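Side-chain contacts in cell death activator CIDE-3 (Mus musculus, PDB 4IKG), which transfers triacylglycerols between lipid droplets in white adipose tissue, promoting their fusion into a single large droplet and so favouring lipid storage: residues C8-A13 with K19-H24; L29-Q34 with K40-S45; L46-D51 with E58-A63. All coordinates share one frame; numbering follows the deposited sequence. Where two conformers were deposited one is given.

Contact 1 of 3, residues C8-A13 with K19-H24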
ATOM      1  N   CYS A   8      -6.772  -0.783  -5.551  1.00 31.03           N
ATOM      2  CA  CYS A   8      -5.630  -1.260  -4.780  1.00 32.78           C
ATOM      3  C   CYS A   8      -6.078  -2.152  -3.628  1.00 33.61           C
ATOM      4  O   CYS A   8      -6.974  -1.790  -2.867  1.00 34.43           O
ATOM      5  CB  CYS A   8      -4.822  -0.079  -4.236  1.00 37.17           C
ATOM      6  SG  CYS A   8      -4.204   1.070  -5.490  1.00 37.24           S
ATOM      7  N   ARG A   9      -5.458  -3.319  -3.500  1.00 36.08           N
ATOM      8  CA  ARG A   9      -5.750  -4.207  -2.381  1.00 35.46           C
ATOM      9  C   ARG A   9      -4.658  -4.065  -1.327  1.00 40.13           C
ATOM     10  O   ARG A   9      -3.547  -4.573  -1.498  1.00 40.95           O
ATOM     11  CB  ARG A   9      -5.865  -5.658  -2.851  1.00 30.90           C
ATOM     12  CG  ARG A   9      -6.852  -5.850  -3.995  1.00 27.22           C
ATOM     13  CD  ARG A   9      -6.995  -7.316  -4.379  1.00 25.66           C
ATOM     14  NE  ARG A   9      -7.815  -7.487  -5.576  1.00 24.06           N
ATOM     15  CZ  ARG A   9      -8.162  -8.664  -6.086  1.00 25.08           C
ATOM     16  NH1 ARG A   9      -7.765  -9.786  -5.502  1.00 26.08           N
ATOM     17  NH2 ARG A   9      -8.908  -8.720  -7.182  1.00 22.73           N
ATOM     18  N   VAL A  10      -4.973  -3.366  -0.240  1.00 36.80           N
ATOM     19  CA  VAL A  10      -3.975  -3.050   0.778  1.00 42.84           C
ATOM     20  C   VAL A  10      -4.156  -3.885   2.047  1.00 45.74           C
ATOM     21  O   VAL A  10      -5.241  -3.918   2.630  1.00 45.97           O
ATOM     22  CB  VAL A  10      -3.999  -1.550   1.134  1.00 47.03           C
ATOM     23  CG1 VAL A  10      -2.903  -1.218   2.132  1.00 53.83           C
ATOM     24  CG2 VAL A  10      -3.849  -0.712  -0.125  1.00 44.80           C
ATOM     25  N   SER A  11      -3.086  -4.558   2.463  1.00 44.34           N
ATOM     26  CA  SER A  11      -3.118  -5.388   3.662  1.00 48.20           C
ATOM     27  C   SER A  11      -2.267  -4.782   4.771  1.00 54.48           C
ATOM     28  O   SER A  11      -1.447  -3.897   4.523  1.00 55.40           O
ATOM     29  CB  SER A  11      -2.631  -6.804   3.345  1.00 45.58           C
ATOM     30  OG  SER A  11      -2.551  -7.596   4.518  1.00 50.17           O
ATOM     31  N   THR A  12      -2.465  -5.263   5.993  1.00 73.69           N
ATOM     32  CA  THR A  12      -1.660  -4.827   7.127  1.00 79.40           C
ATOM     33  C   THR A  12      -0.514  -5.805   7.363  1.00 80.12           C
ATOM     34  O   THR A  12      -0.546  -6.935   6.875  1.00 76.88           O
ATOM     35  CB  THR A  12      -2.505  -4.696   8.407  1.00 84.16           C
ATOM     36  OG1 THR A  12      -3.208  -5.922   8.647  1.00 83.12           O
ATOM     37  CG2 THR A  12      -3.510  -3.563   8.263  1.00 84.39           C
ATOM     38  N   ALA A  13       0.492  -5.367   8.114  1.00 84.27           N
ATOM     39  CA  ALA A  13       1.696  -6.166   8.340  1.00 85.34           C
ATOM     40  C   ALA A  13       1.420  -7.524   8.985  1.00 86.28           C
ATOM     41  O   ALA A  13       2.153  -8.486   8.756  1.00 85.08           O
ATOM     42  CB  ALA A  13       2.707  -5.381   9.162  1.00 90.71           C
ATOM     43  N   LYS A  19      -8.094  -4.370   2.598  1.00 48.01           N
ATOM     44  CA  LYS A  19      -9.118  -3.432   2.161  1.00 46.58           C
ATOM     45  C   LYS A  19      -8.893  -2.896   0.751  1.00 41.13           C
ATOM     46  O   LYS A  19      -7.753  -2.696   0.322  1.00 42.19           O
ATOM     47  CB  LYS A  19      -9.223  -2.283   3.166  1.00 54.52           C
ATOM     48  CG  LYS A  19     -10.593  -1.637   3.233  1.00 57.21           C
ATOM     49  CD  LYS A  19     -10.723  -0.741   4.453  1.00 66.20           C
ATOM     50  CE  LYS A  19     -10.901  -1.548   5.732  1.00 70.16           C
ATOM     51  NZ  LYS A  19     -11.181  -0.672   6.904  1.00 76.49           N
ATOM     52  N   GLY A  20      -9.994  -2.669   0.039  1.00 31.56           N
ATOM     53  CA  GLY A  20      -9.941  -2.133  -1.308  1.00 30.16           C
ATOM     54  C   GLY A  20      -9.997  -0.618  -1.306  1.00 35.95           C
ATOM     55  O   GLY A  20     -10.909  -0.020  -0.728  1.00 40.34           O
ATOM     56  N   ILE A  21      -9.014   0.005  -1.946  1.00 34.74           N
ATOM     57  CA  ILE A  21      -8.911   1.455  -1.974  1.00 39.17           C
ATOM     58  C   ILE A  21      -8.658   1.958  -3.387  1.00 37.34           C
ATOM     59  O   ILE A  21      -7.725   1.516  -4.057  1.00 34.48           O
ATOM     60  CB  ILE A  21      -7.763   1.948  -1.073  1.00 40.43           C
ATOM     61  CG1 ILE A  21      -7.952   1.452   0.364  1.00 42.24           C
ATOM     62  CG2 ILE A  21      -7.675   3.467  -1.110  1.00 44.19           C
ATOM     63  CD1 ILE A  21      -6.779   1.736   1.272  1.00 46.36           C
ATOM     64  N   MET A  22      -9.495   2.882  -3.841  1.00 54.13           N
ATOM     65  CA  MET A  22      -9.248   3.544  -5.112  1.00 52.75           C
ATOM     66  C   MET A  22      -8.165   4.601  -4.923  1.00 56.49           C
ATOM     67  O   MET A  22      -8.275   5.461  -4.049  1.00 60.28           O
ATOM     68  CB  MET A  22     -10.531   4.174  -5.653  1.00 53.00           C
ATOM     69  CG  MET A  22     -11.616   3.160  -5.977  1.00 48.86           C
ATOM     70  SD  MET A  22     -11.032   1.869  -7.097  1.00 43.00           S
ATOM     71  CE  MET A  22     -10.620   2.838  -8.550  1.00 43.25           C
ATOM     72  N   ALA A  23      -7.114   4.525  -5.735  1.00 51.65           N
ATOM     73  CA  ALA A  23      -6.000   5.466  -5.633  1.00 53.40           C
ATOM     74  C   ALA A  23      -5.658   6.127  -6.967  1.00 51.32           C
ATOM     75  O   ALA A  23      -5.461   5.446  -7.972  1.00 47.37           O
ATOM     76  CB  ALA A  23      -4.775   4.768  -5.067  1.00 53.84           C
ATOM     77  N   HIS A  24      -5.595   7.454  -6.989  0.53 56.56           N
ATOM     78  CA  HIS A  24      -5.225   8.165  -8.211  0.53 55.17           C
ATOM     79  C   HIS A  24      -3.737   8.028  -8.503  0.53 55.74           C
ATOM     80  O   HIS A  24      -3.325   7.968  -9.660  0.53 53.39           O
ATOM     81  CB  HIS A  24      -5.591   9.644  -8.117  0.53 58.68           C
ATOM     82  CG  HIS A  24      -6.911   9.982  -8.732  0.53 58.58           C
ATOM     83  ND1 HIS A  24      -8.070  10.085  -7.994  0.53 62.43           N
ATOM     84  CD2 HIS A  24      -7.257  10.250 -10.014  0.53 57.67           C
ATOM     85  CE1 HIS A  24      -9.073  10.399  -8.794  0.53 63.44           C
ATOM     86  NE2 HIS A  24      -8.604  10.505 -10.027  0.53 59.49           N
TER
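Cys-8 overlaps Ala-23 across the hairpin: its SG sits 3.8 Å from Ala-23 CB, and its CB 3.3 Å from Ile-21 O. Strands 7-11 and 18-22 form the first beta hairpin of the CIDE-N domain, a ubiquitin-like fold. Register follows from three antiparallel pairs: Cys-8 with Ile-21 and Val-10 with Lys-19 are hydrogen-bonded, while Arg-9 with Gly-20, between them, is the non-hydrogen-bonded pair. The segment axes make an angle of 135°, well short of the antiparallel limit, which agrees with a strongly twisted hairpin. Ile-21 N to Cys-8 O measures 2.9 Å. Val-10 and Lys-19 bond in both directions, each nearly straight at its hydrogen; Cys-8 N to Ile-21 O is weak, bent to 124°. The same Cys-8 O also receives a CA-H contact from Gly-20 CA at 3.4 Å.

Cys-8, Val-10 and Ile-21 share the face that helix 26-36 covers, where Val-10 touches Val-33 and Ile-21 touches Leu-29 and Ile-36. Arg-9 projects from the other face and reaches Asp-67. On the buried face Ile-21 carries CG1 beside its backbone N (chi1 -57°) and continues extended to CD1, which meets Val-10 CG2 at 4.1 Å, the two side chains crossing at a slant.

Contact 2 of 3, residues L29-Q34 with K40-S45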
ATOM      1  N   LEU A  29      -2.601   7.404  -2.523  1.00 58.49           N
ATOM      2  CA  LEU A  29      -2.861   6.169  -1.801  1.00 56.54           C
ATOM      3  C   LEU A  29      -2.255   6.270  -0.416  1.00 62.98           C
ATOM      4  O   LEU A  29      -2.926   6.025   0.585  1.00 64.98           O
ATOM      5  CB  LEU A  29      -2.259   4.975  -2.537  1.00 52.10           C
ATOM      6  CG  LEU A  29      -2.453   3.632  -1.833  1.00 50.22           C
ATOM      7  CD1 LEU A  29      -3.934   3.355  -1.637  1.00 47.38           C
ATOM      8  CD2 LEU A  29      -1.791   2.507  -2.613  1.00 44.88           C
ATOM      9  N   LEU A  30      -0.980   6.638  -0.365  1.00 67.35           N
ATOM     10  CA  LEU A  30      -0.294   6.787   0.911  1.00 72.27           C
ATOM     11  C   LEU A  30      -0.964   7.824   1.818  1.00 78.35           C
ATOM     12  O   LEU A  30      -0.902   7.718   3.043  1.00 82.13           O
ATOM     13  CB  LEU A  30       1.197   7.086   0.705  1.00 73.54           C
ATOM     14  CG  LEU A  30       2.118   5.868   0.844  1.00 71.03           C
ATOM     15  CD1 LEU A  30       1.836   5.162   2.158  1.00 73.05           C
ATOM     16  CD2 LEU A  30       1.969   4.903  -0.324  1.00 64.36           C
ATOM     17  N   ASN A  31      -1.613   8.813   1.210  1.00 90.11           N
ATOM     18  CA  ASN A  31      -2.422   9.769   1.960  1.00 95.54           C
ATOM     19  C   ASN A  31      -3.673   9.109   2.553  1.00 94.54           C
ATOM     20  O   ASN A  31      -4.008   9.328   3.718  1.00 99.13           O
ATOM     21  CB  ASN A  31      -2.811  10.972   1.086  1.00 96.91           C
ATOM     22  CG  ASN A  31      -1.634  11.896   0.793  1.00100.08           C
ATOM     23  OD1 ASN A  31      -0.662  11.946   1.548  1.00103.25           O
ATOM     24  ND2 ASN A  31      -1.725  12.635  -0.306  1.00 99.45           N
ATOM     25  N   LYS A  32      -4.329   8.273   1.752  1.00 86.99           N
ATOM     26  CA  LYS A  32      -5.622   7.682   2.105  1.00 85.57           C
ATOM     27  C   LYS A  32      -5.547   6.550   3.131  1.00 85.27           C
ATOM     28  O   LYS A  32      -6.339   6.499   4.077  1.00 88.06           O
ATOM     29  CB  LYS A  32      -6.331   7.175   0.844  1.00 78.14           C
ATOM     30  CG  LYS A  32      -7.673   7.831   0.591  1.00 80.28           C
ATOM     31  CD  LYS A  32      -7.700   8.535  -0.751  1.00 77.50           C
ATOM     32  CE  LYS A  32      -8.600   7.808  -1.729  1.00 71.55           C
ATOM     33  NZ  LYS A  32      -8.653   8.512  -3.035  1.00 69.72           N
ATOM     34  N   VAL A  33      -4.592   5.646   2.927  1.00 76.67           N
ATOM     35  CA  VAL A  33      -4.483   4.409   3.705  1.00 75.50           C
ATOM     36  C   VAL A  33      -4.395   4.612   5.228  1.00 81.59           C
ATOM     37  O   VAL A  33      -4.860   3.770   5.994  1.00 81.61           O
ATOM     38  CB  VAL A  33      -3.328   3.500   3.177  1.00 71.42           C
ATOM     39  CG1 VAL A  33      -2.006   4.265   3.125  1.00 74.25           C
ATOM     40  CG2 VAL A  33      -3.206   2.221   4.004  1.00 70.95           C
ATOM     41  N   GLN A  34      -3.828   5.733   5.669  1.00 82.52           N
ATOM     42  CA  GLN A  34      -3.730   6.009   7.106  1.00 88.82           C
ATOM     43  C   GLN A  34      -5.104   6.092   7.764  1.00 90.98           C
ATOM     44  O   GLN A  34      -5.351   5.454   8.783  1.00 92.82           O
ATOM     45  CB  GLN A  34      -2.944   7.296   7.386  1.00 94.51           C
ATOM     46  CG  GLN A  34      -2.816   7.623   8.877  1.00101.48           C
ATOM     47  CD  GLN A  34      -2.258   9.014   9.143  1.00107.61           C
ATOM     48  OE1 GLN A  34      -2.335   9.902   8.293  1.00107.36           O
ATOM     49  NE2 GLN A  34      -1.695   9.207  10.331  1.00113.40           N
ATOM     50  N   LYS A  40      -2.225   4.597  13.260  1.00103.34           N
ATOM     51  CA  LYS A  40      -1.819   5.555  14.284  1.00110.98           C
ATOM     52  C   LYS A  40      -0.909   6.650  13.739  1.00112.22           C
ATOM     53  O   LYS A  40      -0.973   7.798  14.180  1.00117.58           O
ATOM     54  CB  LYS A  40      -1.140   4.821  15.437  1.00115.07           C
ATOM     55  CG  LYS A  40      -2.085   3.903  16.182  1.00115.61           C
ATOM     56  CD  LYS A  40      -1.337   2.826  16.928  1.00117.28           C
ATOM     57  CE  LYS A  40      -2.143   2.309  18.102  1.00121.38           C
ATOM     58  NZ  LYS A  40      -1.366   1.306  18.878  1.00123.74           N
ATOM     59  N   ASP A  41      -0.059   6.289  12.786  1.00142.61           N
ATOM     60  CA  ASP A  41       0.773   7.274  12.104  1.00143.13           C
ATOM     61  C   ASP A  41       0.878   6.946  10.619  1.00135.73           C
ATOM     62  O   ASP A  41       0.771   5.786  10.222  1.00130.60           O
ATOM     63  CB  ASP A  41       2.156   7.378  12.757  1.00147.68           C
ATOM     64  CG  ASP A  41       2.736   6.027  13.122  1.00146.04           C
ATOM     65  OD1 ASP A  41       1.957   5.061  13.265  1.00143.30           O
ATOM     66  OD2 ASP A  41       3.972   5.935  13.276  1.00147.76           O
ATOM     67  N   LYS A  42       1.074   7.978   9.805  1.00118.78           N
ATOM     68  CA  LYS A  42       1.075   7.821   8.354  1.00112.28           C
ATOM     69  C   LYS A  42       2.198   6.909   7.870  1.00108.66           C
ATOM     70  O   LYS A  42       3.354   7.076   8.264  1.00111.94           O
ATOM     71  CB  LYS A  42       1.155   9.187   7.664  1.00114.14           C
ATOM     72  CG  LYS A  42       1.154   9.114   6.146  1.00108.14           C
ATOM     73  CD  LYS A  42       0.468  10.321   5.525  1.00109.74           C
ATOM     74  CE  LYS A  42       1.180  11.617   5.876  1.00116.29           C
ATOM     75  NZ  LYS A  42       0.500  12.797   5.273  1.00118.16           N
ATOM     76  N   PRO A  43       1.853   5.927   7.022  1.00 80.71           N
ATOM     77  CA  PRO A  43       2.836   4.995   6.461  1.00 76.92           C
ATOM     78  C   PRO A  43       3.856   5.734   5.602  1.00 76.79           C
ATOM     79  O   PRO A  43       3.530   6.775   5.031  1.00 77.31           O
ATOM     80  CB  PRO A  43       1.986   4.069   5.584  1.00 70.16           C
ATOM     81  CG  PRO A  43       0.591   4.224   6.083  1.00 71.10           C
ATOM     82  CD  PRO A  43       0.485   5.632   6.564  1.00 76.73           C
ATOM     83  N   PHE A  44       5.071   5.202   5.509  1.00 77.25           N
ATOM     84  CA  PHE A  44       6.147   5.876   4.790  1.00 77.74           C
ATOM     85  C   PHE A  44       6.499   5.182   3.478  1.00 71.48           C
ATOM     86  O   PHE A  44       7.039   5.808   2.562  1.00 70.75           O
ATOM     87  CB  PHE A  44       7.391   5.987   5.678  1.00 82.90           C
ATOM     88  CG  PHE A  44       8.511   6.785   5.065  1.00 84.37           C
ATOM     89  CD1 PHE A  44       9.713   6.179   4.734  1.00 82.99           C
ATOM     90  CD2 PHE A  44       8.358   8.138   4.814  1.00 87.39           C
ATOM     91  CE1 PHE A  44      10.744   6.913   4.169  1.00 84.52           C
ATOM     92  CE2 PHE A  44       9.386   8.875   4.249  1.00 89.06           C
ATOM     93  CZ  PHE A  44      10.579   8.261   3.927  1.00 87.57           C
ATOM     94  N   SER A  45       6.192   3.892   3.383  1.00 66.90           N
ATOM     95  CA  SER A  45       6.555   3.124   2.198  1.00 61.26           C
ATOM     96  C   SER A  45       5.460   2.148   1.781  1.00 56.10           C
ATOM     97  O   SER A  45       4.814   1.525   2.627  1.00 56.79           O
ATOM     98  CB  SER A  45       7.865   2.367   2.438  1.00 61.90           C
ATOM     99  OG  SER A  45       8.278   1.673   1.275  1.00 56.88           O
TER
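Gln-34 lays its carboxamide against the backbone of Lys-42 without bonding to it: NE2 comes to 3.1 Å from Lys-42 N, but as modelled both atoms are donors, so this close approach is not a hydrogen bond. The side chain reaches this place because CG stands opposite the backbone N (chi1 -180°) and the chain stays extended beyond it. OE1, on the other branch of the amide, rests 3.6 Å from Lys-42 CB, and the two side chains cross at about a right angle. Lys-42 bends at its second and third torsions and runs along the helix surface beside Asn-31, with its CD 3.8 Å from Leu-30 O. That carbonyl is buried here and finds no polar partner in the model. Farther along, Lys-42 NZ lies 4.0 Å from Asn-31 OD1, beyond hydrogen-bonding distance.

The apolar half of the contact centres on Pro-43, whose ring atoms divide among three helix residues. CB meets Leu-30 CD1 at 3.6 Å, CG meets Val-33 CG1 at 3.9 Å, and CD faces Gln-34 CB. The loop thus follows the side of the ubiquitin-like domain's main helix, 26-36, before entering strand 45-48 through a classic beta bulge, in which Phe-44 and Ser-45 both face Leu-73. Pro-43 and Val-33 also touch Val-72 of strand 69-73, while Leu-30 packs on Leu-46 of strand 45-48.

Contact 3 of 3, residues L46-D51 with E58-A63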
ATOM      1  N   LEU A  46       5.250   2.027   0.474  1.00 55.36           N
ATOM      2  CA  LEU A  46       4.327   1.031  -0.052  1.00 50.25           C
ATOM      3  C   LEU A  46       5.127  -0.157  -0.563  1.00 47.07           C
ATOM      4  O   LEU A  46       6.104   0.011  -1.297  1.00 46.37           O
ATOM      5  CB  LEU A  46       3.478   1.610  -1.181  1.00 47.05           C
ATOM      6  CG  LEU A  46       2.431   0.639  -1.730  1.00 41.99           C
ATOM      7  CD1 LEU A  46       1.463   0.229  -0.629  1.00 43.41           C
ATOM      8  CD2 LEU A  46       1.683   1.238  -2.908  1.00 39.05           C
ATOM      9  N   VAL A  47       4.717  -1.359  -0.176  1.00 44.24           N
ATOM     10  CA  VAL A  47       5.488  -2.546  -0.517  1.00 41.99           C
ATOM     11  C   VAL A  47       4.591  -3.643  -1.088  1.00 37.40           C
ATOM     12  O   VAL A  47       3.377  -3.605  -0.916  1.00 36.61           O
ATOM     13  CB  VAL A  47       6.281  -3.048   0.715  1.00 46.09           C
ATOM     14  CG1 VAL A  47       5.666  -4.320   1.298  1.00 45.37           C
ATOM     15  CG2 VAL A  47       7.741  -3.258   0.356  1.00 46.39           C
ATOM     16  N   LEU A  48       5.183  -4.605  -1.791  1.00 39.19           N
ATOM     17  CA  LEU A  48       4.422  -5.756  -2.266  1.00 35.45           C
ATOM     18  C   LEU A  48       4.276  -6.799  -1.154  1.00 37.48           C
ATOM     19  O   LEU A  48       5.253  -7.144  -0.487  1.00 40.27           O
ATOM     20  CB  LEU A  48       5.072  -6.371  -3.508  1.00 31.91           C
ATOM     21  CG  LEU A  48       5.025  -5.549  -4.799  1.00 29.31           C
ATOM     22  CD1 LEU A  48       5.483  -6.384  -5.987  1.00 25.81           C
ATOM     23  CD2 LEU A  48       3.628  -4.997  -5.039  1.00 27.83           C
ATOM     24  N   GLU A  49       3.054  -7.290  -0.952  1.00 54.35           N
ATOM     25  CA  GLU A  49       2.769  -8.286   0.085  1.00 56.47           C
ATOM     26  C   GLU A  49       3.416  -9.625  -0.245  1.00 55.08           C
ATOM     27  O   GLU A  49       3.657 -10.448   0.638  1.00 57.61           O
ATOM     28  CB  GLU A  49       1.252  -8.460   0.265  1.00 55.48           C
ATOM     29  CG  GLU A  49       0.715  -9.877   0.010  1.00 52.32           C
ATOM     30  CD  GLU A  49       0.778 -10.772   1.242  1.00 56.19           C
ATOM     31  OE1 GLU A  49       0.543 -10.271   2.361  1.00 60.64           O
ATOM     32  OE2 GLU A  49       1.073 -11.977   1.090  1.00 54.81           O
ATOM     33  N   GLU A  50       3.701  -9.835  -1.523  1.00 65.57           N
ATOM     34  CA  GLU A  50       4.226 -11.113  -1.980  1.00 64.02           C
ATOM     35  C   GLU A  50       5.664 -11.352  -1.530  1.00 66.62           C
ATOM     36  O   GLU A  50       5.998 -12.447  -1.069  1.00 67.83           O
ATOM     37  CB  GLU A  50       4.124 -11.230  -3.500  1.00 59.57           C
ATOM     38  CG  GLU A  50       4.645 -12.547  -4.043  1.00 56.93           C
ATOM     39  CD  GLU A  50       4.522 -12.636  -5.550  1.00 50.90           C
ATOM     40  OE1 GLU A  50       5.178 -13.512  -6.152  1.00 48.74           O
ATOM     41  OE2 GLU A  50       3.768 -11.830  -6.133  1.00 48.50           O
ATOM     42  N   ASP A  51       6.510 -10.333  -1.655  1.00 50.95           N
ATOM     43  CA  ASP A  51       7.929 -10.489  -1.344  1.00 53.32           C
ATOM     44  C   ASP A  51       8.593  -9.236  -0.772  1.00 56.76           C
ATOM     45  O   ASP A  51       9.815  -9.199  -0.613  1.00 58.74           O
ATOM     46  CB  ASP A  51       8.688 -10.962  -2.586  1.00 50.18           C
ATOM     47  CG  ASP A  51       8.274 -10.214  -3.839  1.00 46.68           C
ATOM     48  OD1 ASP A  51       7.970  -9.006  -3.740  1.00 47.52           O
ATOM     49  OD2 ASP A  51       8.246 -10.837  -4.921  1.00 43.34           O
ATOM     50  N   GLU A  58       5.665   6.126  -9.390  1.00 67.27           N
ATOM     51  CA  GLU A  58       4.278   6.134  -9.837  1.00 64.72           C
ATOM     52  C   GLU A  58       4.082   5.229 -11.052  1.00 59.57           C
ATOM     53  O   GLU A  58       3.008   4.655 -11.250  1.00 56.30           O
ATOM     54  CB  GLU A  58       3.845   7.569 -10.153  1.00 68.31           C
ATOM     55  CG  GLU A  58       2.413   7.898  -9.763  1.00 68.11           C
ATOM     56  CD  GLU A  58       1.401   7.365 -10.754  1.00 61.48           C
ATOM     57  OE1 GLU A  58       0.351   6.850 -10.314  1.00 58.96           O
ATOM     58  OE2 GLU A  58       1.652   7.463 -11.974  1.00 59.13           O
ATOM     59  N   GLU A  59       5.132   5.097 -11.857  1.00 57.29           N
ATOM     60  CA  GLU A  59       5.081   4.268 -13.058  1.00 53.01           C
ATOM     61  C   GLU A  59       4.919   2.787 -12.721  1.00 48.88           C
ATOM     62  O   GLU A  59       4.065   2.105 -13.289  1.00 44.39           O
ATOM     63  CB  GLU A  59       6.328   4.482 -13.923  1.00 54.06           C
ATOM     64  CG  GLU A  59       6.382   5.830 -14.638  1.00 56.93           C
ATOM     65  CD  GLU A  59       6.580   6.998 -13.692  1.00 62.85           C
ATOM     66  OE1 GLU A  59       7.220   6.808 -12.637  1.00 64.27           O
ATOM     67  OE2 GLU A  59       6.088   8.104 -14.004  1.00 65.56           O
ATOM     68  N   TYR A  60       5.741   2.298 -11.795  1.00 36.46           N
ATOM     69  CA  TYR A  60       5.660   0.908 -11.345  1.00 33.89           C
ATOM     70  C   TYR A  60       4.350   0.657 -10.612  1.00 32.99           C
ATOM     71  O   TYR A  60       3.763  -0.418 -10.721  1.00 29.69           O
ATOM     72  CB  TYR A  60       6.839   0.565 -10.430  1.00 36.59           C
ATOM     73  CG  TYR A  60       6.933  -0.894 -10.042  1.00 34.59           C
ATOM     74  CD1 TYR A  60       7.431  -1.837 -10.931  1.00 31.66           C
ATOM     75  CD2 TYR A  60       6.543  -1.326  -8.780  1.00 35.83           C
ATOM     76  CE1 TYR A  60       7.529  -3.173 -10.581  1.00 30.04           C
ATOM     77  CE2 TYR A  60       6.638  -2.661  -8.418  1.00 34.24           C
ATOM     78  CZ  TYR A  60       7.131  -3.580  -9.324  1.00 31.44           C
ATOM     79  OH  TYR A  60       7.229  -4.908  -8.977  1.00 29.69           O
ATOM     80  N   PHE A  61       3.899   1.662  -9.865  1.00 37.54           N
ATOM     81  CA  PHE A  61       2.646   1.574  -9.122  1.00 37.31           C
ATOM     82  C   PHE A  61       1.465   1.443 -10.074  1.00 34.06           C
ATOM     83  O   PHE A  61       0.503   0.726  -9.795  1.00 31.83           O
ATOM     84  CB  PHE A  61       2.470   2.801  -8.220  1.00 41.91           C
ATOM     85  CG  PHE A  61       1.101   2.918  -7.607  1.00 41.87           C
ATOM     86  CD1 PHE A  61       0.741   2.138  -6.519  1.00 41.78           C
ATOM     87  CD2 PHE A  61       0.177   3.821  -8.111  1.00 42.36           C
ATOM     88  CE1 PHE A  61      -0.519   2.250  -5.952  1.00 42.03           C
ATOM     89  CE2 PHE A  61      -1.082   3.936  -7.547  1.00 42.58           C
ATOM     90  CZ  PHE A  61      -1.429   3.151  -6.467  1.00 42.31           C
ATOM     91  N   GLN A  62       1.549   2.140 -11.203  1.00 41.46           N
ATOM     92  CA  GLN A  62       0.501   2.079 -12.215  1.00 37.15           C
ATOM     93  C   GLN A  62       0.589   0.805 -13.051  1.00 36.09           C
ATOM     94  O   GLN A  62      -0.425   0.292 -13.524  1.00 32.81           O
ATOM     95  CB  GLN A  62       0.558   3.308 -13.126  1.00 37.43           C
ATOM     96  CG  GLN A  62       0.063   4.589 -12.477  1.00 40.89           C
ATOM     97  CD  GLN A  62      -1.404   4.523 -12.101  1.00 39.30           C
ATOM     98  OE1 GLN A  62      -2.214   3.933 -12.816  1.00 35.91           O
ATOM     99  NE2 GLN A  62      -1.753   5.129 -10.973  1.00 42.96           N
ATOM    100  N   ALA A  63       1.802   0.294 -13.225  1.00 43.79           N
ATOM    101  CA  ALA A  63       2.022  -0.854 -14.097  1.00 40.28           C
ATOM    102  C   ALA A  63       1.652  -2.185 -13.445  1.00 39.25           C
ATOM    103  O   ALA A  63       1.414  -3.172 -14.141  1.00 39.52           O
ATOM    104  CB  ALA A  63       3.456  -0.884 -14.581  1.00 40.95           C
TER
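Leu-46 and Phe-61 make the inner of two side-chain meetings between strand 45-48 and helix 58-63. One methyl, Leu-46 CD2, does the touching, 3.8 Å from Phe-61 CD1 and 3.9 Å from Phe-61 CE1; it approaches the ring obliquely, and the two side chains cross at about a right angle. In the outer meeting, Leu-48 and Tyr-60 arrive from opposite directions, and Leu-48 CD1 stops 3.8 Å from Tyr-60 OH, a van der Waals distance to the end of the phenol. The contact is small, burying 118 Å² in all, and the backbones stay well apart: the nearest CA atoms, those of Leu-46 and Phe-61, are 9.2 Å from each other.

Consecutive residues of the helix serve the two alternate residues of the strand. Both aromatic groups leave the helix with CG opposite the backbone N (chi1 -173° for Tyr-60, 170° for Phe-61), which carries both rings across to the strand. In the ubiquitin-like fold of the CIDE-N domain this short helix follows strand 54-55 and precedes strand 69-73 along the chain, and it brings the buried Phe-61 into the hydrophobic core. Within the helix, Gln-62 NE2 donates to Glu-58 OE1 at 2.8 Å, on the syn lone pair of the carboxylate, tying the side chains of neighbouring turns together.

Around this first shell, Val-55 touches Leu-48, Tyr-60 and Phe-61 from the adjoining strand. Leu-29 of helix 26-36 meets both Leu-46 and Phe-61. Arg-6 packs on Phe-61 in a cation-pi interaction and also gives a hydrogen bond from NE to Phe-61 O.

Overall arrangement
The contacts follow in series along the chain, each closing before the next opens, and all lie within the CIDE-N domain. Contacts 1 and 3 reach the same mixed sheet, in which strand 69-73 separates strand 7-11 from strand 45-48; contact 2 joins helix 26-36 to the loop leading to strand 45-48. The centre of contact 1 lies about 11 Å from the centres of contacts 2 and 3, whereas contacts 2 and 3 are about 15 Å apart, on opposite sides of the chain's centre. Leu-29 of contact 2 touches side chains of both contacts 1 and 3, so one core unites all three. This compact domain takes part in the homodimerization needed for lipid transfer.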